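Local atomic coordinates of 5'-AMP-activated protein kinase subunit beta (Schizosaccharomyces pombe, PDB entry 2QRD), a protein that serves as the beta subunit of AMP-activated protein kinase, probably holding the heterotrimer together and helping to direct its location and substrate choice when glucose is limiting. Residues B[38-43]-B[88-93]. Residues are numbered along the deposited sequence; the frame is centred on the assembly and turned at random.
Sequences CILNSN and TTAMFK
L40 and T88 meet end to end and carry most of this small, buried contact, in which no hydrogen bond runs from one segment to the other. The T88 methyl sits against the fork of the leucine: T88 CG2 lies 3.8 Å from L40 CG, with L40 CD2 at 3.8 Å and L40 CD1 at 4.0 Å from T88 CG2. The T88 methyl gets there because CG2 stands opposite the backbone N of T88 (chi1 -60°, measured to OG1). Two residues further along the strand, A90 turns its methyl to the same face, and L40 CD1 reaches it more loosely, with A90 CB 4.4 Å away. The intervening T89 points the other way, as strand alternation requires. W13 of the SNF1-like protein kinase ssp2 chain also packs on L40.

I39 adds a lighter touch beside this pair. I39 CD1 passes 4.0 Å from T88 OG1, a van der Waals approach; the hydroxyl's polar need is met by a hydrogen bond with T79 OG1 on the adjacent strand 74-82.

Polar bonds within 38-43 shape the short 3-10 turn that presents L40. N41 N bonds to C38 O at 3.2 Å, S42 N bonds to I39 O, and L40 N gives a fairly straight hydrogen bond (161°) to C38 SG, its 3.6 Å ordinary for a sulfur acceptor.

The turn thus lies on one face of strand 85-93, which pairs antiparallel with 74-82 and, through T88 to F92, in parallel with a strand of another protein chain. This is the C-terminal interaction domain of the AMPK beta subunit, its sheet continued across the subunit interface, with A90 about 7 Å by its side chain from the bound ADP.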
loop_
_atom_site.group_PDB
_atom_site.type_symbol
_atom_site.label_atom_id
_atom_site.label_comp_id
_atom_site.label_asym_id
_atom_site.label_seq_id
_atom_site.Cartn_x
_atom_site.Cartn_y
_atom_site.Cartn_z
ATOM N N CYS B 38 0.560 6.596 19.377
ATOM C CA CYS B 38 0.787 5.728 18.231
ATOM C C CYS B 38 1.450 6.525 17.098
ATOM O O CYS B 38 1.010 7.633 16.795
ATOM C CB CYS B 38 -0.538 5.072 17.815
ATOM S SG CYS B 38 -0.463 4.247 16.243
ATOM N N ILE B 39 2.529 5.980 16.511
ATOM C CA ILE B 39 3.323 6.723 15.510
ATOM C C ILE B 39 2.610 6.921 14.189
ATOM O O ILE B 39 3.082 7.696 13.358
ATOM C CB ILE B 39 4.758 6.147 15.207
ATOM C CG1 ILE B 39 4.696 4.798 14.471
ATOM C CG2 ILE B 39 5.651 6.137 16.463
ATOM C CD1 ILE B 39 6.004 4.420 13.792
ATOM N N LEU B 40 1.484 6.233 13.987
ATOM C CA LEU B 40 0.726 6.391 12.745
ATOM C C LEU B 40 0.064 7.745 12.688
ATOM O O LEU B 40 -0.191 8.261 11.600
ATOM C CB LEU B 40 -0.308 5.290 12.542
ATOM C CG LEU B 40 0.185 4.048 11.805
ATOM C CD1 LEU B 40 -0.942 3.076 11.660
ATOM C CD2 LEU B 40 0.778 4.383 10.421
ATOM N N ASN B 41 -0.206 8.312 13.859
ATOM C CA ASN B 41 -0.814 9.624 13.957
ATOM C C ASN B 41 0.134 10.751 13.572
ATOM O O ASN B 41 -0.177 11.928 13.727
ATOM C CB ASN B 41 -1.335 9.834 15.364
ATOM C CG ASN B 41 -2.370 8.861 15.710
ATOM O OD1 ASN B 41 -3.046 8.357 14.832
ATOM N ND2 ASN B 41 -2.507 8.561 16.992
ATOM N N SER B 42 1.292 10.355 13.058
ATOM C CA SER B 42 2.315 11.275 12.607
ATOM C C SER B 42 2.325 11.348 11.071
ATOM O O SER B 42 2.071 10.347 10.391
ATOM C CB SER B 42 3.668 10.826 13.176
ATOM O OG SER B 42 4.743 11.163 12.327
ATOM N N ASN B 43 2.590 12.543 10.544
ATOM C CA ASN B 43 2.797 12.762 9.099
ATOM C C ASN B 43 3.619 14.034 8.924
ATOM O O ASN B 43 3.313 14.904 8.126
ATOM C CB ASN B 43 1.467 12.820 8.310
ATOM C CG ASN B 43 1.656 12.612 6.793
ATOM O OD1 ASN B 43 2.759 12.308 6.321
ATOM N ND2 ASN B 43 0.573 12.792 6.031
ATOM N N THR B 88 5.394 -0.098 9.206
ATOM C CA THR B 88 4.097 -0.105 9.885
ATOM C C THR B 88 3.051 -0.407 8.867
ATOM O O THR B 88 2.765 0.416 8.019
ATOM C CB THR B 88 3.853 1.160 10.641
ATOM O OG1 THR B 88 4.898 1.278 11.593
ATOM C CG2 THR B 88 2.515 1.117 11.363
ATOM N N THR B 89 2.545 -1.642 8.890
ATOM C CA THR B 89 1.485 -1.973 7.966
ATOM C C THR B 89 0.128 -1.716 8.558
ATOM O O THR B 89 -0.188 -2.199 9.634
ATOM C CB THR B 89 1.623 -3.338 7.202
ATOM O OG1 THR B 89 0.391 -4.074 7.257
ATOM C CG2 THR B 89 2.748 -4.143 7.645
ATOM N N ALA B 90 -0.622 -0.880 7.850
ATOM C CA ALA B 90 -2.020 -0.537 8.142
ATOM C C ALA B 90 -2.927 -1.315 7.188
ATOM O O ALA B 90 -2.865 -1.168 5.961
ATOM C CB ALA B 90 -2.248 0.968 8.012
ATOM N N MET B 91 -3.724 -2.185 7.772
ATOM C CA MET B 91 -4.533 -3.072 7.020
ATOM C C MET B 91 -6.035 -2.754 7.150
ATOM O O MET B 91 -6.539 -2.509 8.243
ATOM C CB MET B 91 -4.233 -4.475 7.476
ATOM C CG MET B 91 -5.374 -5.434 7.319
ATOM S SD MET B 91 -5.157 -6.423 5.882
ATOM C CE MET B 91 -5.518 -8.017 6.639
ATOM N N PHE B 92 -6.728 -2.755 6.007
ATOM C CA PHE B 92 -8.157 -2.517 5.960
ATOM C C PHE B 92 -8.831 -3.798 5.531
ATOM O O PHE B 92 -8.431 -4.435 4.568
ATOM C CB PHE B 92 -8.461 -1.344 5.031
ATOM C CG PHE B 92 -7.952 -0.029 5.551
ATOM C CD1 PHE B 92 -6.741 0.464 5.136
ATOM C CD2 PHE B 92 -8.678 0.695 6.495
ATOM C CE1 PHE B 92 -6.250 1.690 5.638
ATOM C CE2 PHE B 92 -8.197 1.910 6.992
ATOM C CZ PHE B 92 -6.961 2.398 6.556
ATOM N N LYS B 93 -9.837 -4.198 6.293
ATOM C CA LYS B 93 -10.320 -5.565 6.253
ATOM C C LYS B 93 -11.790 -5.583 6.642
ATOM O O LYS B 93 -12.197 -4.833 7.516
ATOM C CB LYS B 93 -9.456 -6.423 7.216
ATOM C CG LYS B 93 -9.728 -7.921 7.165
ATOM C CD LYS B 93 -8.760 -8.664 8.073
ATOM C CE LYS B 93 -8.614 -10.144 7.692
ATOM N NZ LYS B 93 -9.931 -10.841 7.507
#